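Local coordinates for type IV pilus assembly protein PilF (Thermus thermophilus HB8, PDB 5OIU) that probably hydrolyses ATP as a six-subunit AAA+ motor that powers the assembly of type IV pili, at residues Lys13-Glu18 against Val38-Asp43; Tyr142-Ile147 against Gly218-Ser223. All blocks are in the same frame, centred on the assembly; numbering follows the deposited sequence.

Interaction 1 of 2, residues Lys13-Glu18 against Val38-Asp43; sequences KQVIRE and VRLRID
Val15 carries its CG2 anti to the backbone N, with CG1 at chi1 72°, and Val38 likewise has CG1 anti to its own N (chi1 176°); these two methyls meet at 3.8 Å, Val15 CG2 to Val38 CG1. This is helix-on-sheet packing: helix 6-22 lies against one face of an antiparallel sheet, in the domain that precedes the ATPase core, as in other secretion ATPases. Leu40 makes the second touch. Its chain is extended as far as CD1 (chi2 -177°), so that CD2 is the branch turned off the chain, and Val15 CG2 lies 3.8 Å from Leu40 CD2. The side chains of Val15 and Leu40 pass each other in opposite directions, whereas Val15 and Val38 approach at a slant.

A single methyl therefore bears both contacts, and the area is modest, 135 Å² over both sides. The nearest CA atoms, those of Val15 and Val38, are 8.6 Å apart, which leaves side chains alone to bridge the layers, and all three are buried.

Strand alternation separates two roles. Val38 and Leu40 turn to the helix, where Tyr49 of the adjacent strand also packs on Val15. The intervening Arg39 points away: it forms a salt bridge with Glu30 and hydrogen bonds to the carbonyls of Pro169 and Lys171 of the second subunit, while Arg41 forms salt bridges with Asp211 and Asp213 of that subunit.

On the helix side of the strand, Val15 CG2 sits astride two methyls of the strand: Val38 CG1 is 4.9 Å from Leu40 CD2.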
ATOM      1  N   LYS C  13      25.506  13.626 -41.342  1.00 52.60           N
ATOM      2  CA  LYS C  13      25.994  14.999 -41.264  1.00 47.80           C
ATOM      3  C   LYS C  13      25.605  15.801 -42.496  1.00 45.80           C
ATOM      4  O   LYS C  13      25.444  17.021 -42.414  1.00 50.16           O
ATOM      5  CB  LYS C  13      27.507  15.011 -41.056  1.00 51.49           C
ATOM      6  CG  LYS C  13      27.915  14.704 -39.604  1.00 57.91           C
ATOM      7  CD  LYS C  13      29.423  14.815 -39.364  1.00 63.87           C
ATOM      8  CE  LYS C  13      29.781  14.456 -37.911  1.00 67.77           C
ATOM      9  NZ  LYS C  13      31.260  14.424 -37.652  1.00 65.83           N
ATOM     10  N   GLN C  14      25.405  15.138 -43.632  1.00 45.59           N
ATOM     11  CA  GLN C  14      25.002  15.858 -44.834  1.00 43.91           C
ATOM     12  C   GLN C  14      23.522  16.212 -44.812  1.00 45.46           C
ATOM     13  O   GLN C  14      23.146  17.328 -45.191  1.00 49.12           O
ATOM     14  CB  GLN C  14      25.325  15.031 -46.081  1.00 53.57           C
ATOM     15  CG  GLN C  14      25.221  15.792 -47.408  1.00 53.35           C
ATOM     16  CD  GLN C  14      25.749  14.984 -48.600  1.00 65.03           C
ATOM     17  OE1 GLN C  14      25.803  13.750 -48.559  1.00 67.14           O
ATOM     18  NE2 GLN C  14      26.139  15.683 -49.666  1.00 68.00           N
ATOM     19  N   VAL C  15      22.662  15.284 -44.388  1.00 41.51           N
ATOM     20  CA  VAL C  15      21.240  15.600 -44.421  1.00 42.51           C
ATOM     21  C   VAL C  15      20.937  16.644 -43.365  1.00 43.12           C
ATOM     22  O   VAL C  15      20.106  17.538 -43.584  1.00 40.07           O
ATOM     23  CB  VAL C  15      20.361  14.324 -44.281  1.00 43.49           C
ATOM     24  CG1 VAL C  15      20.373  13.752 -42.900  1.00 41.62           C
ATOM     25  CG2 VAL C  15      18.922  14.613 -44.684  1.00 42.74           C
ATOM     26  N   ILE C  16      21.654  16.610 -42.244  1.00 42.95           N
ATOM     27  CA  ILE C  16      21.478  17.651 -41.240  1.00 47.33           C
ATOM     28  C   ILE C  16      21.995  18.990 -41.766  1.00 44.19           C
ATOM     29  O   ILE C  16      21.310  20.016 -41.649  1.00 41.04           O
ATOM     30  CB  ILE C  16      22.135  17.242 -39.906  1.00 49.12           C
ATOM     31  CG1 ILE C  16      21.659  15.841 -39.499  1.00 43.83           C
ATOM     32  CG2 ILE C  16      21.830  18.288 -38.796  1.00 42.53           C
ATOM     33  CD1 ILE C  16      21.900  15.466 -38.040  1.00 43.15           C
ATOM     34  N   ARG C  17      23.148  18.991 -42.384  1.00 48.63           N
ATOM     35  CA  ARG C  17      23.619  20.205 -42.988  1.00 44.97           C
ATOM     36  C   ARG C  17      22.592  20.723 -43.958  1.00 44.59           C
ATOM     37  O   ARG C  17      22.256  21.855 -43.910  1.00 43.30           O
ATOM     38  CB  ARG C  17      24.972  20.027 -43.654  1.00 40.04           C
ATOM     39  CG  ARG C  17      25.541  21.317 -44.200  1.00 46.41           C
ATOM     40  CD  ARG C  17      26.949  21.194 -44.709  1.00 56.57           C
ATOM     41  NE  ARG C  17      27.031  20.262 -45.827  1.00 75.77           N
ATOM     42  CZ  ARG C  17      27.587  19.048 -45.802  1.00 56.47           C
ATOM     43  NH1 ARG C  17      28.139  18.555 -44.709  1.00 42.97           N
ATOM     44  NH2 ARG C  17      27.578  18.322 -46.899  1.00 51.30           N
ATOM     45  N   GLU C  18      22.083  19.877 -44.825  1.00 41.08           N
ATOM     46  CA  GLU C  18      21.134  20.321 -45.842  1.00 40.97           C
ATOM     47  C   GLU C  18      19.814  20.796 -45.230  1.00 40.86           C
ATOM     48  O   GLU C  18      19.292  21.855 -45.611  1.00 38.30           O
ATOM     49  CB  GLU C  18      20.878  19.206 -46.857  1.00 44.76           C
ATOM     50  CG  GLU C  18      21.827  19.206 -48.046  1.00 48.07           C
ATOM     51  CD  GLU C  18      21.755  20.469 -48.874  1.00 53.76           C
ATOM     52  OE1 GLU C  18      20.773  21.242 -48.712  1.00 52.04           O
ATOM     53  OE2 GLU C  18      22.678  20.682 -49.706  1.00 60.75           O
ATOM     54  N   VAL C  38      14.724   9.088 -47.708  1.00 44.31           N
ATOM     55  CA  VAL C  38      14.941  10.224 -46.822  1.00 41.07           C
ATOM     56  C   VAL C  38      14.071  11.361 -47.326  1.00 42.26           C
ATOM     57  O   VAL C  38      14.119  11.707 -48.511  1.00 43.65           O
ATOM     58  CB  VAL C  38      16.426  10.622 -46.785  1.00 44.14           C
ATOM     59  CG1 VAL C  38      16.661  11.879 -45.944  1.00 39.44           C
ATOM     60  CG2 VAL C  38      17.243   9.472 -46.263  1.00 44.26           C
ATOM     61  N   ARG C  39      13.253  11.919 -46.441  1.00 40.54           N
ATOM     62  CA  ARG C  39      12.400  13.044 -46.785  1.00 36.17           C
ATOM     63  C   ARG C  39      12.686  14.201 -45.840  1.00 38.31           C
ATOM     64  O   ARG C  39      13.072  13.995 -44.681  1.00 39.80           O
ATOM     65  CB  ARG C  39      10.912  12.662 -46.718  1.00 35.58           C
ATOM     66  CG  ARG C  39      10.485  11.500 -47.638  1.00 42.99           C
ATOM     67  CD  ARG C  39       9.348  10.647 -47.004  1.00 43.02           C
ATOM     68  NE  ARG C  39       8.009  11.157 -47.319  1.00 35.04           N
ATOM     69  CZ  ARG C  39       6.881  10.706 -46.770  1.00 41.41           C
ATOM     70  NH1 ARG C  39       6.911   9.724 -45.878  1.00 36.01           N
ATOM     71  NH2 ARG C  39       5.709  11.237 -47.119  1.00 40.22           N
ATOM     72  N   LEU C  40      12.498  15.424 -46.345  1.00 37.70           N
ATOM     73  CA  LEU C  40      12.600  16.650 -45.560  1.00 31.14           C
ATOM     74  C   LEU C  40      11.246  17.338 -45.583  1.00 34.15           C
ATOM     75  O   LEU C  40      10.644  17.458 -46.654  1.00 39.01           O
ATOM     76  CB  LEU C  40      13.667  17.602 -46.136  1.00 30.90           C
ATOM     77  CG  LEU C  40      15.129  17.142 -46.297  1.00 35.66           C
ATOM     78  CD1 LEU C  40      16.054  18.261 -46.816  1.00 38.15           C
ATOM     79  CD2 LEU C  40      15.687  16.585 -44.987  1.00 38.57           C
ATOM     80  N   ARG C  41      10.757  17.797 -44.423  1.00 33.05           N
ATOM     81  CA  ARG C  41       9.616  18.718 -44.431  1.00 33.78           C
ATOM     82  C   ARG C  41      10.099  20.163 -44.646  1.00 36.17           C
ATOM     83  O   ARG C  41      10.802  20.741 -43.799  1.00 36.87           O
ATOM     84  CB  ARG C  41       8.781  18.611 -43.157  1.00 30.38           C
ATOM     85  CG  ARG C  41       7.349  19.134 -43.394  1.00 35.65           C
ATOM     86  CD  ARG C  41       6.422  19.067 -42.178  1.00 38.68           C
ATOM     87  NE  ARG C  41       6.129  17.692 -41.766  1.00 37.14           N
ATOM     88  CZ  ARG C  41       5.123  16.972 -42.251  1.00 39.18           C
ATOM     89  NH1 ARG C  41       4.316  17.511 -43.166  1.00 30.07           N
ATOM     90  NH2 ARG C  41       4.918  15.727 -41.815  1.00 34.81           N
ATOM     91  N   ILE C  42       9.707  20.744 -45.780  1.00 34.70           N
ATOM     92  CA  ILE C  42       9.975  22.136 -46.131  1.00 36.45           C
ATOM     93  C   ILE C  42       8.638  22.841 -46.320  1.00 33.99           C
ATOM     94  O   ILE C  42       7.794  22.380 -47.099  1.00 36.20           O
ATOM     95  CB  ILE C  42      10.829  22.240 -47.410  1.00 39.89           C
ATOM     96  CG1 ILE C  42      12.282  21.863 -47.117  1.00 40.90           C
ATOM     97  CG2 ILE C  42      10.708  23.627 -48.049  1.00 35.34           C
ATOM     98  CD1 ILE C  42      12.953  21.193 -48.291  1.00 43.88           C
ATOM     99  N   ASP C  43       8.441  23.948 -45.602  1.00 30.51           N
ATOM    100  CA  ASP C  43       7.205  24.733 -45.687  1.00 28.44           C
ATOM    101  C   ASP C  43       5.953  23.871 -45.526  1.00 33.56           C
ATOM    102  O   ASP C  43       4.955  24.047 -46.219  1.00 35.70           O
ATOM    103  CB  ASP C  43       7.142  25.512 -47.000  1.00 29.19           C
ATOM    104  CG  ASP C  43       8.310  26.470 -47.177  1.00 33.30           C
ATOM    105  OD1 ASP C  43       8.987  26.824 -46.185  1.00 37.42           O
ATOM    106  OD2 ASP C  43       8.545  26.883 -48.322  1.00 39.30           O
TER

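Interaction 2 of 2, residues Tyr142-Ile147 against Gly218-Ser223; sequences YGIFLI and GEIRDS
This is a small, purely apolar contact inside the P-loop ATPase core, between the strand that runs into the Walker A loop and the loop linking strand 214-217 to helix 223-235, which is consistent with the Walker B region of secretion ATPases. The evidence is one methyl: Ile220 CD1 stands 4.2 Å from Ile144 CD1 and equally 4.2 Å from Leu146 CD2. The summed buried surface is only 68 Å², and the nearest CA atoms, those of Leu146 and Ile220, are 9.4 Å apart.

The two strand residues come to that methyl differently. Ile144 has CG1 anti to its backbone N (chi1 179°), which carries CD1 out from the strand to meet Ile220 tip to tip. Leu146 lies crosswise, at about a right angle to Ile220, and offers its CD2 branch. The two strand methyls also adjoin each other, Ile144 CD1 to Leu146 CD2 being 4.0 Å, which makes a compact trio of methyls.

Polar residues flank Ile220 in the loop. Arg221 NH1 forms a salt bridge with Glu219 OE1 at 3.2 Å, approaching from above the carboxylate plane with an N-H...O angle of 141°; Asp178 is a second partner of the same nitrogen. Asp222 is the N-cap of the following helix, its OD1 accepting from Thr225 N.

Strand 238-243 lies between strands 143-148 and 214-217 in the sheet, and its Ala241 touches both Leu146 and Ile220. Helix 223-235 covers this face, with Ala229 against Ile144 and Ile220, while Phe145 and Ile147 pack against helix 155-166.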
ATOM      1  N   TYR C 142      15.517  29.057   1.282  1.00 38.70           N
ATOM      2  CA  TYR C 142      15.917  27.668   1.113  1.00 40.60           C
ATOM      3  C   TYR C 142      14.669  26.826   0.921  1.00 37.20           C
ATOM      4  O   TYR C 142      13.542  27.309   1.066  1.00 38.79           O
ATOM      5  CB  TYR C 142      16.738  27.175   2.306  1.00 43.16           C
ATOM      6  CG  TYR C 142      16.266  27.740   3.608  1.00 41.26           C
ATOM      7  CD1 TYR C 142      15.108  27.273   4.193  1.00 42.48           C
ATOM      8  CD2 TYR C 142      16.982  28.743   4.255  1.00 46.44           C
ATOM      9  CE1 TYR C 142      14.659  27.777   5.390  1.00 55.50           C
ATOM     10  CE2 TYR C 142      16.546  29.263   5.462  1.00 52.80           C
ATOM     11  CZ  TYR C 142      15.375  28.777   6.026  1.00 57.66           C
ATOM     12  OH  TYR C 142      14.911  29.284   7.225  1.00 62.99           O
ATOM     13  N   GLY C 143      14.893  25.551   0.631  1.00 35.24           N
ATOM     14  CA  GLY C 143      13.869  24.653   0.139  1.00 38.84           C
ATOM     15  C   GLY C 143      14.177  24.177  -1.274  1.00 40.80           C
ATOM     16  O   GLY C 143      15.062  24.690  -1.968  1.00 35.76           O
ATOM     17  N   ILE C 144      13.439  23.151  -1.684  1.00 36.94           N
ATOM     18  CA  ILE C 144      13.553  22.597  -3.029  1.00 36.32           C
ATOM     19  C   ILE C 144      12.320  23.006  -3.816  1.00 35.00           C
ATOM     20  O   ILE C 144      11.184  22.808  -3.367  1.00 39.31           O
ATOM     21  CB  ILE C 144      13.745  21.070  -3.017  1.00 36.51           C
ATOM     22  CG1 ILE C 144      13.847  20.524  -4.434  1.00 31.23           C
ATOM     23  CG2 ILE C 144      12.671  20.356  -2.191  1.00 34.89           C
ATOM     24  CD1 ILE C 144      14.769  19.319  -4.519  1.00 28.29           C
ATOM     25  N   PHE C 145      12.548  23.636  -4.958  1.00 33.08           N
ATOM     26  CA  PHE C 145      11.497  24.063  -5.869  1.00 35.53           C
ATOM     27  C   PHE C 145      11.623  23.208  -7.119  1.00 34.04           C
ATOM     28  O   PHE C 145      12.695  23.162  -7.729  1.00 32.20           O
ATOM     29  CB  PHE C 145      11.639  25.551  -6.175  1.00 32.67           C
ATOM     30  CG  PHE C 145      10.664  26.054  -7.152  1.00 34.48           C
ATOM     31  CD1 PHE C 145       9.361  25.609  -7.128  1.00 37.05           C
ATOM     32  CD2 PHE C 145      11.047  26.979  -8.110  1.00 35.23           C
ATOM     33  CE1 PHE C 145       8.448  26.057  -8.045  1.00 35.88           C
ATOM     34  CE2 PHE C 145      10.134  27.440  -9.033  1.00 34.39           C
ATOM     35  CZ  PHE C 145       8.833  26.988  -8.997  1.00 34.94           C
ATOM     36  N   LEU C 146      10.564  22.474  -7.451  1.00 38.17           N
ATOM     37  CA  LEU C 146      10.608  21.488  -8.529  1.00 38.49           C
ATOM     38  C   LEU C 146       9.958  22.059  -9.773  1.00 33.46           C
ATOM     39  O   LEU C 146       8.831  22.563  -9.710  1.00 36.52           O
ATOM     40  CB  LEU C 146       9.901  20.193  -8.136  1.00 37.39           C
ATOM     41  CG  LEU C 146      10.524  19.354  -7.031  1.00 37.65           C
ATOM     42  CD1 LEU C 146       9.704  18.080  -6.821  1.00 31.93           C
ATOM     43  CD2 LEU C 146      11.981  19.046  -7.369  1.00 34.28           C
ATOM     44  N   ILE C 147      10.679  22.003 -10.891  1.00 36.79           N
ATOM     45  CA  ILE C 147      10.141  22.368 -12.201  1.00 39.75           C
ATOM     46  C   ILE C 147       9.843  21.084 -12.949  1.00 36.91           C
ATOM     47  O   ILE C 147      10.719  20.227 -13.106  1.00 37.50           O
ATOM     48  CB  ILE C 147      11.115  23.235 -13.019  1.00 39.15           C
ATOM     49  CG1 ILE C 147      11.730  24.368 -12.183  1.00 33.15           C
ATOM     50  CG2 ILE C 147      10.417  23.720 -14.302  1.00 32.70           C
ATOM     51  CD1 ILE C 147      10.745  25.334 -11.631  1.00 35.93           C
ATOM     52  N   GLY C 218      20.024  19.436 -12.602  1.00 39.71           N
ATOM     53  CA  GLY C 218      19.428  19.476 -13.930  1.00 35.16           C
ATOM     54  C   GLY C 218      18.344  18.437 -14.130  1.00 41.79           C
ATOM     55  O   GLY C 218      17.390  18.659 -14.891  1.00 36.28           O
ATOM     56  N   GLU C 219      18.472  17.297 -13.451  1.00 41.16           N
ATOM     57  CA  GLU C 219      17.492  16.224 -13.542  1.00 42.20           C
ATOM     58  C   GLU C 219      17.594  15.365 -12.293  1.00 40.35           C
ATOM     59  O   GLU C 219      18.675  14.857 -11.972  1.00 40.59           O
ATOM     60  CB  GLU C 219      17.728  15.383 -14.799  1.00 47.44           C
ATOM     61  CG  GLU C 219      16.478  15.035 -15.555  1.00 48.01           C
ATOM     62  CD  GLU C 219      16.604  13.739 -16.345  1.00 58.87           C
ATOM     63  OE1 GLU C 219      17.640  13.552 -17.034  1.00 61.06           O
ATOM     64  OE2 GLU C 219      15.663  12.906 -16.268  1.00 61.93           O
ATOM     65  N   ILE C 220      16.473  15.224 -11.586  1.00 40.28           N
ATOM     66  CA  ILE C 220      16.330  14.254 -10.511  1.00 44.68           C
ATOM     67  C   ILE C 220      15.796  12.980 -11.153  1.00 46.48           C
ATOM     68  O   ILE C 220      14.597  12.853 -11.396  1.00 46.99           O
ATOM     69  CB  ILE C 220      15.390  14.746  -9.409  1.00 43.68           C
ATOM     70  CG1 ILE C 220      15.907  16.044  -8.779  1.00 43.30           C
ATOM     71  CG2 ILE C 220      15.208  13.640  -8.346  1.00 34.23           C
ATOM     72  CD1 ILE C 220      15.199  16.426  -7.484  1.00 31.33           C
ATOM     73  N   ARG C 221      16.685  12.029 -11.425  1.00 45.69           N
ATOM     74  CA  ARG C 221      16.278  10.801 -12.088  1.00 45.10           C
ATOM     75  C   ARG C 221      16.795   9.545 -11.402  1.00 44.81           C
ATOM     76  O   ARG C 221      16.778   8.474 -12.008  1.00 52.99           O
ATOM     77  CB  ARG C 221      16.727  10.809 -13.553  1.00 42.78           C
ATOM     78  CG  ARG C 221      18.187  11.085 -13.743  1.00 44.67           C
ATOM     79  CD  ARG C 221      18.680  10.528 -15.060  1.00 46.18           C
ATOM     80  NE  ARG C 221      20.142  10.420 -15.110  1.00 49.29           N
ATOM     81  CZ  ARG C 221      20.899  11.016 -16.029  1.00 48.60           C
ATOM     82  NH1 ARG C 221      20.328  11.763 -16.980  1.00 38.98           N
ATOM     83  NH2 ARG C 221      22.222  10.861 -16.002  1.00 45.86           N
ATOM     84  N   ASP C 222      17.268   9.629 -10.171  1.00 45.16           N
ATOM     85  CA  ASP C 222      17.541   8.412  -9.432  1.00 47.57           C
ATOM     86  C   ASP C 222      17.257   8.692  -7.968  1.00 49.01           C
ATOM     87  O   ASP C 222      17.029   9.840  -7.573  1.00 49.76           O
ATOM     88  CB  ASP C 222      18.965   7.885  -9.688  1.00 46.93           C
ATOM     89  CG  ASP C 222      20.050   8.862  -9.287  1.00 52.75           C
ATOM     90  OD1 ASP C 222      20.079   9.322  -8.119  1.00 45.49           O
ATOM     91  OD2 ASP C 222      20.907   9.137 -10.153  1.00 62.32           O
ATOM     92  N   SER C 223      17.222   7.642  -7.177  1.00 40.30           N
ATOM     93  CA  SER C 223      16.915   7.763  -5.785  1.00 46.45           C
ATOM     94  C   SER C 223      17.959   8.518  -4.968  1.00 43.45           C
ATOM     95  O   SER C 223      17.623   9.434  -4.315  1.00 39.09           O
ATOM     96  CB  SER C 223      16.561   6.403  -5.204  1.00 52.09           C
ATOM     97  OG  SER C 223      15.376   5.919  -5.788  1.00 53.44           O
TER

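In the fold
Interactions 1 and 2 are separate packing sites on opposite sides of the chain's centre, 37 Å apart between centres and about 21 Å between nearest atoms. They belong to two different sheets: 13-18/38-43 to the antiparallel sheet, and 142-147/218-223 to the mixed sheet of the ATPase core. The bound ATP relates them. Its pocket takes Arg82 from the sheet of interaction 1, and Thr151 to Phe157 from the P-loop and helix that follow the strand of interaction 2. The side chain of Ile220 is about 12 Å from both ATP and the magnesium ion, so interaction 2 lies near the site without lining it.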